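Local coordinates for protein putative O-methyltransferase (Klebsiella pneumoniae subsp. pneumoniae, PDB 3TFW) that is a putative S-adenosylmethionine-dependent O-methyltransferase, probably transferring a methyl group from that cofactor to an oxygen atom of a substrate not yet identified, at residues Gly71-Tyr76 with Ala98-Val103; Glu106-Ala111 with Gln115-Arg120. All coordinates share one frame; numbering follows the deposited sequence.

Interaction 1 (Gly71-Tyr76 with Ala98-Val103); sequences GTLGGY and AHHAQV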
ATOM      1  N   GLY A  71       8.814   3.255 -17.606  1.00 15.24           N
ATOM      2  CA  GLY A  71       7.627   3.842 -18.238  1.00 15.88           C
ATOM      3  C   GLY A  71       7.330   5.237 -17.700  1.00 16.61           C
ATOM      4  O   GLY A  71       6.519   5.405 -16.784  1.00 16.95           O
ATOM      5  N   THR A  72       7.988   6.241 -18.273  1.00 15.97           N
ATOM      6  CA  THR A  72       7.866   7.630 -17.817  1.00 15.89           C
ATOM      7  C   THR A  72       6.491   8.258 -18.113  1.00 15.70           C
ATOM      8  O   THR A  72       5.934   8.974 -17.275  1.00 14.88           O
ATOM      9  CB  THR A  72       8.962   8.507 -18.474  1.00 15.50           C
ATOM     10  OG1 THR A  72      10.231   7.855 -18.328  1.00 15.92           O
ATOM     11  CG2 THR A  72       9.037   9.863 -17.804  1.00 16.16           C
ATOM     12  N   LEU A  73       5.955   7.974 -19.298  1.00 16.45           N
ATOM     13  CA  LEU A  73       4.807   8.707 -19.853  1.00 17.68           C
ATOM     14  C   LEU A  73       5.124  10.210 -19.826  1.00 17.58           C
ATOM     15  O   LEU A  73       6.112  10.638 -20.442  1.00 18.14           O
ATOM     16  CB  LEU A  73       3.487   8.353 -19.118  1.00 18.44           C
ATOM     17  CG  LEU A  73       2.143   8.851 -19.695  1.00 20.12           C
ATOM     18  CD1 LEU A  73       1.841   8.327 -21.110  1.00 22.94           C
ATOM     19  CD2 LEU A  73       0.978   8.523 -18.753  1.00 21.89           C
ATOM     20  N   GLY A  74       4.341  10.996 -19.085  1.00 17.15           N
ATOM     21  CA  GLY A  74       4.541  12.447 -19.009  1.00 17.28           C
ATOM     22  C   GLY A  74       5.292  12.876 -17.758  1.00 17.26           C
ATOM     23  O   GLY A  74       5.476  14.077 -17.503  1.00 17.47           O
ATOM     24  N   GLY A  75       5.708  11.892 -16.965  1.00 16.26           N
ATOM     25  CA  GLY A  75       6.477  12.161 -15.761  1.00 16.02           C
ATOM     26  C   GLY A  75       5.642  12.505 -14.536  1.00 15.75           C
ATOM     27  O   GLY A  75       6.176  13.008 -13.569  1.00 16.03           O
ATOM     28  N   TYR A  76       4.344  12.206 -14.550  1.00 15.45           N
ATOM     29  CA  TYR A  76       3.506  12.527 -13.381  1.00 15.69           C
ATOM     30  C   TYR A  76       3.922  11.695 -12.153  1.00 15.02           C
ATOM     31  O   TYR A  76       4.189  12.244 -11.075  1.00 14.63           O
ATOM     32  CB  TYR A  76       2.032  12.329 -13.712  1.00 15.70           C
ATOM     33  CG  TYR A  76       1.071  12.688 -12.591  1.00 18.14           C
ATOM     34  CD1 TYR A  76       0.806  14.021 -12.259  1.00 17.77           C
ATOM     35  CD2 TYR A  76       0.424  11.684 -11.864  1.00 18.92           C
ATOM     36  CE1 TYR A  76      -0.095  14.339 -11.223  1.00 20.28           C
ATOM     37  CE2 TYR A  76      -0.465  11.992 -10.843  1.00 19.84           C
ATOM     38  CZ  TYR A  76      -0.728  13.314 -10.533  1.00 19.86           C
ATOM     39  OH  TYR A  76      -1.609  13.594  -9.513  1.00 21.25           O
ATOM     40  N   ALA A  98       9.297   8.958 -28.228  1.00 18.53           N
ATOM     41  CA  ALA A  98       9.999  10.239 -28.355  1.00 19.35           C
ATOM     42  C   ALA A  98       9.123  11.427 -27.946  1.00 19.61           C
ATOM     43  O   ALA A  98       9.581  12.342 -27.261  1.00 19.76           O
ATOM     44  CB  ALA A  98      10.545  10.417 -29.774  1.00 19.62           C
ATOM     45  N   HIS A  99       7.855  11.390 -28.343  1.00 20.22           N
ATOM     46  CA  HIS A  99       6.899  12.430 -27.974  1.00 20.09           C
ATOM     47  C   HIS A  99       6.601  12.434 -26.464  1.00 19.69           C
ATOM     48  O   HIS A  99       6.534  13.501 -25.858  1.00 19.52           O
ATOM     49  CB  HIS A  99       5.610  12.311 -28.795  1.00 20.87           C
ATOM     50  CG  HIS A  99       4.570  13.329 -28.442  1.00 22.77           C
ATOM     51  ND1 HIS A  99       4.851  14.676 -28.337  1.00 25.05           N
ATOM     52  CD2 HIS A  99       3.247  13.201 -28.183  1.00 23.57           C
ATOM     53  CE1 HIS A  99       3.750  15.330 -28.015  1.00 24.08           C
ATOM     54  NE2 HIS A  99       2.761  14.458 -27.921  1.00 25.36           N
ATOM     55  N   HIS A 100       6.435  11.261 -25.856  1.00 18.84           N
ATOM     56  CA  HIS A 100       6.279  11.202 -24.399  1.00 18.72           C
ATOM     57  C   HIS A 100       7.530  11.746 -23.707  1.00 17.75           C
ATOM     58  O   HIS A 100       7.425  12.510 -22.760  1.00 17.16           O
ATOM     59  CB  HIS A 100       5.978   9.782 -23.901  1.00 18.94           C
ATOM     60  CG  HIS A 100       4.718   9.187 -24.454  1.00 22.24           C
ATOM     61  ND1 HIS A 100       4.132   8.065 -23.912  1.00 26.43           N
ATOM     62  CD2 HIS A 100       3.944   9.540 -25.509  1.00 24.84           C
ATOM     63  CE1 HIS A 100       3.046   7.759 -24.601  1.00 26.60           C
ATOM     64  NE2 HIS A 100       2.912   8.635 -25.577  1.00 25.39           N
ATOM     65  N   ALA A 101       8.709  11.354 -24.181  1.00 17.58           N
ATOM     66  CA  ALA A 101       9.956  11.823 -23.559  1.00 17.58           C
ATOM     67  C   ALA A 101      10.058  13.348 -23.597  1.00 17.79           C
ATOM     68  O   ALA A 101      10.450  13.963 -22.610  1.00 17.66           O
ATOM     69  CB  ALA A 101      11.171  11.189 -24.204  1.00 17.55           C
ATOM     70  N   GLN A 102       9.676  13.943 -24.727  1.00 18.36           N
ATOM     71  CA  GLN A 102       9.668  15.400 -24.888  1.00 19.04           C
ATOM     72  C   GLN A 102       8.761  16.080 -23.863  1.00 18.15           C
ATOM     73  O   GLN A 102       9.152  17.034 -23.197  1.00 17.99           O
ATOM     74  CB  GLN A 102       9.238  15.767 -26.312  1.00 20.05           C
ATOM     75  CG  GLN A 102       9.167  17.267 -26.574  1.00 24.02           C
ATOM     76  CD  GLN A 102       8.539  17.610 -27.916  1.00 30.61           C
ATOM     77  OE1 GLN A 102       7.689  16.876 -28.439  1.00 33.75           O
ATOM     78  NE2 GLN A 102       8.944  18.748 -28.476  1.00 32.92           N
ATOM     79  N   VAL A 103       7.542  15.579 -23.740  1.00 17.30           N
ATOM     80  CA  VAL A 103       6.583  16.122 -22.779  1.00 17.04           C
ATOM     81  C   VAL A 103       7.081  15.944 -21.343  1.00 16.75           C
ATOM     82  O   VAL A 103       7.022  16.871 -20.526  1.00 17.15           O
ATOM     83  CB  VAL A 103       5.202  15.452 -22.964  1.00 16.78           C
ATOM     84  CG1 VAL A 103       4.215  15.891 -21.878  1.00 18.14           C
ATOM     85  CG2 VAL A 103       4.654  15.763 -24.354  1.00 17.42           C
TER

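Interaction 2 (Glu106-Ala111 with Gln115-Arg120); sequences ENLQLA and QRVTLR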
ATOM      1  N   GLU A 106       9.818  18.457 -20.278  1.00 20.78           N
ATOM      2  CA  GLU A 106       9.226  19.743 -19.931  1.00 21.29           C
ATOM      3  C   GLU A 106       8.590  19.744 -18.541  1.00 20.15           C
ATOM      4  O   GLU A 106       8.729  20.714 -17.800  1.00 19.83           O
ATOM      5  CB  GLU A 106       8.235  20.173 -21.009  1.00 22.11           C
ATOM      6  CG  GLU A 106       8.937  20.527 -22.314  1.00 27.70           C
ATOM      7  CD  GLU A 106       8.000  20.726 -23.493  1.00 33.74           C
ATOM      8  OE1 GLU A 106       6.766  20.558 -23.334  1.00 37.58           O
ATOM      9  OE2 GLU A 106       8.509  21.049 -24.595  1.00 36.80           O
ATOM     10  N   ASN A 107       7.904  18.657 -18.184  1.00 18.84           N
ATOM     11  CA  ASN A 107       7.263  18.550 -16.875  1.00 18.22           C
ATOM     12  C   ASN A 107       8.257  18.413 -15.722  1.00 17.98           C
ATOM     13  O   ASN A 107       8.028  18.949 -14.635  1.00 17.05           O
ATOM     14  CB  ASN A 107       6.271  17.379 -16.851  1.00 17.86           C
ATOM     15  CG  ASN A 107       5.027  17.647 -17.668  1.00 18.14           C
ATOM     16  OD1 ASN A 107       4.653  18.800 -17.897  1.00 20.56           O
ATOM     17  ND2 ASN A 107       4.371  16.580 -18.114  1.00 18.31           N
ATOM     18  N   LEU A 108       9.348  17.687 -15.970  1.00 18.51           N
ATOM     19  CA  LEU A 108      10.428  17.538 -14.998  1.00 19.43           C
ATOM     20  C   LEU A 108      11.043  18.898 -14.666  1.00 20.65           C
ATOM     21  O   LEU A 108      11.315  19.194 -13.505  1.00 21.00           O
ATOM     22  CB  LEU A 108      11.500  16.551 -15.503  1.00 19.00           C
ATOM     23  CG  LEU A 108      11.038  15.088 -15.667  1.00 18.95           C
ATOM     24  CD1 LEU A 108      12.093  14.222 -16.349  1.00 19.30           C
ATOM     25  CD2 LEU A 108      10.580  14.463 -14.342  1.00 19.21           C
ATOM     26  N   GLN A 109      11.239  19.721 -15.691  1.00 22.18           N
ATOM     27  CA  GLN A 109      11.834  21.038 -15.515  1.00 23.86           C
ATOM     28  C   GLN A 109      10.871  21.949 -14.763  1.00 24.20           C
ATOM     29  O   GLN A 109      11.260  22.611 -13.795  1.00 24.32           O
ATOM     30  CB  GLN A 109      12.215  21.633 -16.878  1.00 24.44           C
ATOM     31  CG  GLN A 109      13.094  22.884 -16.793  1.00 27.84           C
ATOM     32  CD  GLN A 109      13.152  23.660 -18.104  1.00 31.78           C
ATOM     33  OE1 GLN A 109      13.280  23.082 -19.190  1.00 34.86           O
ATOM     34  NE2 GLN A 109      13.067  24.981 -18.004  1.00 35.15           N
ATOM     35  N   LEU A 110       9.614  21.958 -15.199  1.00 24.95           N
ATOM     36  CA  LEU A 110       8.552  22.740 -14.571  1.00 25.76           C
ATOM     37  C   LEU A 110       8.435  22.444 -13.070  1.00 25.70           C
ATOM     38  O   LEU A 110       8.282  23.362 -12.251  1.00 24.83           O
ATOM     39  CB  LEU A 110       7.224  22.470 -15.302  1.00 26.43           C
ATOM     40  CG  LEU A 110       5.861  22.736 -14.655  1.00 28.64           C
ATOM     41  CD1 LEU A 110       5.667  24.194 -14.266  1.00 31.56           C
ATOM     42  CD2 LEU A 110       4.770  22.293 -15.612  1.00 30.55           C
ATOM     43  N   ALA A 111       8.540  21.161 -12.719  1.00 25.21           N
ATOM     44  CA  ALA A 111       8.402  20.718 -11.340  1.00 25.39           C
ATOM     45  C   ALA A 111       9.675  20.856 -10.513  1.00 25.27           C
ATOM     46  O   ALA A 111       9.659  20.584  -9.316  1.00 25.48           O
ATOM     47  CB  ALA A 111       7.891  19.270 -11.298  1.00 25.66           C
ATOM     48  N   GLN A 115      17.181  17.948 -11.974  1.00 24.88           N
ATOM     49  CA  GLN A 115      18.542  17.653 -11.523  1.00 25.69           C
ATOM     50  C   GLN A 115      18.643  16.260 -10.882  1.00 25.09           C
ATOM     51  O   GLN A 115      19.664  15.588 -11.018  1.00 26.52           O
ATOM     52  CB  GLN A 115      19.074  18.748 -10.576  1.00 26.29           C
ATOM     53  CG  GLN A 115      20.513  18.522 -10.096  1.00 30.13           C
ATOM     54  CD  GLN A 115      21.126  19.723  -9.374  1.00 35.07           C
ATOM     55  OE1 GLN A 115      20.457  20.414  -8.588  1.00 37.52           O
ATOM     56  NE2 GLN A 115      22.414  19.963  -9.625  1.00 35.76           N
ATOM     57  N   ARG A 116      17.578  15.829 -10.210  1.00 23.97           N
ATOM     58  CA  ARG A 116      17.528  14.514  -9.551  1.00 22.79           C
ATOM     59  C   ARG A 116      17.167  13.378 -10.519  1.00 21.04           C
ATOM     60  O   ARG A 116      17.557  12.215 -10.321  1.00 20.93           O
ATOM     61  CB  ARG A 116      16.519  14.549  -8.407  1.00 23.07           C
ATOM     62  CG  ARG A 116      17.103  15.094  -7.115  1.00 26.89           C
ATOM     63  CD  ARG A 116      16.023  15.366  -6.113  1.00 31.18           C
ATOM     64  NE  ARG A 116      15.407  16.667  -6.347  1.00 33.85           N
ATOM     65  CZ  ARG A 116      14.342  17.121  -5.700  1.00 34.08           C
ATOM     66  NH1 ARG A 116      13.756  16.376  -4.767  1.00 32.55           N
ATOM     67  NH2 ARG A 116      13.869  18.329  -5.984  1.00 34.36           N
ATOM     68  N   VAL A 117      16.422  13.727 -11.561  1.00 18.69           N
ATOM     69  CA  VAL A 117      15.915  12.742 -12.509  1.00 17.68           C
ATOM     70  C   VAL A 117      16.779  12.655 -13.749  1.00 17.29           C
ATOM     71  O   VAL A 117      17.154  13.679 -14.333  1.00 16.92           O
ATOM     72  CB  VAL A 117      14.452  13.018 -12.918  1.00 17.16           C
ATOM     73  CG1 VAL A 117      13.977  11.982 -13.933  1.00 15.51           C
ATOM     74  CG2 VAL A 117      13.544  13.029 -11.680  1.00 17.15           C
ATOM     75  N   THR A 118      17.089  11.421 -14.137  1.00 15.99           N
ATOM     76  CA  THR A 118      17.724  11.152 -15.413  1.00 16.00           C
ATOM     77  C   THR A 118      16.729  10.403 -16.300  1.00 15.95           C
ATOM     78  O   THR A 118      16.248   9.315 -15.945  1.00 15.15           O
ATOM     79  CB  THR A 118      19.041  10.352 -15.248  1.00 15.83           C
ATOM     80  OG1 THR A 118      19.975  11.119 -14.470  1.00 17.44           O
ATOM     81  CG2 THR A 118      19.671  10.051 -16.611  1.00 16.95           C
ATOM     82  N   LEU A 119      16.400  11.018 -17.434  1.00 15.84           N
ATOM     83  CA  LEU A 119      15.454  10.447 -18.378  1.00 17.22           C
ATOM     84  C   LEU A 119      16.223   9.849 -19.551  1.00 17.47           C
ATOM     85  O   LEU A 119      16.907  10.567 -20.289  1.00 17.44           O
ATOM     86  CB  LEU A 119      14.451  11.520 -18.841  1.00 17.16           C
ATOM     87  CG  LEU A 119      13.461  11.232 -19.982  1.00 20.27           C
ATOM     88  CD1 LEU A 119      12.783   9.894 -19.818  1.00 21.05           C
ATOM     89  CD2 LEU A 119      12.417  12.333 -20.085  1.00 22.15           C
ATOM     90  N   ARG A 120      16.118   8.535 -19.704  1.00 18.05           N
ATOM     91  CA  ARG A 120      16.768   7.828 -20.807  1.00 18.63           C
ATOM     92  C   ARG A 120      15.734   7.352 -21.810  1.00 18.36           C
ATOM     93  O   ARG A 120      14.946   6.446 -21.531  1.00 17.50           O
ATOM     94  CB  ARG A 120      17.617   6.657 -20.298  1.00 19.21           C
ATOM     95  CG  ARG A 120      18.950   7.097 -19.693  1.00 24.08           C
ATOM     96  CD  ARG A 120      19.987   5.969 -19.641  1.00 29.79           C
ATOM     97  NE  ARG A 120      21.105   6.374 -18.786  1.00 34.91           N
ATOM     98  CZ  ARG A 120      22.210   5.668 -18.567  1.00 37.88           C
ATOM     99  NH1 ARG A 120      22.391   4.486 -19.138  1.00 39.97           N
ATOM    100  NH2 ARG A 120      23.152   6.159 -17.772  1.00 40.73           N
TER

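Interaction 1 (Gly71-Tyr76 with Ala98-Val103)
Leu-73 and Gly-74 run past the first turns of the helix that begins at Ala-98, with the CA atoms of Leu-73 and His-100 5.4 Å apart and those of Gly-74 and Val-103 5.6 Å apart. They are the central pair of a type II' beta turn from Thr-72 to Gly-75, closed by a bond from Gly-75 N to Thr-72 O (2.9 Å); Gly-75 then takes the N-cap position of helix 76-82. No hydrogen bond joins the segments, and Leu-73 O meets CB of His-100 at 3.6 Å. This is the glycine-rich loop after the first strand of the methyltransferase fold, which in relatives lies against the cofactor. Leu-73 N is hydrogen-bonded to Glu-95 OE1, a carboxylate at the end of the next strand, where relatives hold the cofactor ribose. The CB of Leu-73 leaves the backbone heading off from the helix, yet with CG anti to N (chi1 -171°) the branch bends back and CD1 lies 3.6 Å from ND1 of His-100, approaching the imidazole obliquely. CE1 of the same ring is almost as near to that methyl. Val-103 lies beside Gly-74, where its CG1 adds a looser, apolar border.

Interaction 2 (Glu106-Ala111 with Gln115-Arg120)
Val-117 is the first residue of 115-120 to meet the helix, and it does so through Leu-108, whose CA lies 7.7 Å from its own. Gln-115 and Arg-116 lead up to it outside the strand proper, and Arg-116 already shares a backbone hydrogen bond with Leu-91 of the neighbouring strand. At Val-117 the CB faces the helix, and with CG1 anti to the backbone N (chi1 179°) this methyl is the one that touches: CG1 lies 3.8 Å from CD1 of Leu-108. The two side chains cross at about a right angle and meet methyl to methyl.

Thr-118 points its CB away from the helix, as the alternation of a strand requires, and its backbone bonds to Leu-91 and Thr-93 keep the strand in the sheet. The next residue, Leu-119, returns to the helix-facing side. Its CD2 approaches the same CD1 of Leu-108, more loosely at 4.2 Å and at an oblique angle. CD1 of Leu-108 touches both CG1 of Val-117 and CD2 of Leu-119, which are themselves 6.4 Å apart. Leu-108 gets there with CG anti to its carbonyl carbon (chi1 -65°) and an extended chi2 (172°), which carries CD1 out toward the strand. Thr-78 of helix 76-82 touches both Leu-108 and Val-117, which are themselves buried. Arg-120 continues the strand with backbone bonds to Thr-93 and Glu-95.

The contact packs the helix of the beta-alpha-beta unit formed by strand 90-95, helix 98-110 and strand 117-121 against its second strand, here through Leu-108 on the alternate residues Val-117 and Leu-119, as in the Rossmann-like sheet of S-adenosylmethionine-dependent methyltransferases.

Overall arrangement
From the N terminus, the chain leaves strand 66-70 through the loop 71-76, makes helix 76-82 and strand 90-95, and then reaches helix 98-110, whose start closes interaction 1 across 21 intervening residues. The same helix then opens interaction 2, which closes after only three residues as the chain turns into strand 117-121. The two are therefore in series, neither nested nor crossed, with centres about 10 Å apart. They also touch directly: Asn-107 ND2 probably donates a hydrogen bond to Gly-74 O (2.8 Å), and Leu-119 packs on Thr-72. Helix 98-110 thus ties the glycine-rich loop to 117-121, an edge strand of the sheet within this chain.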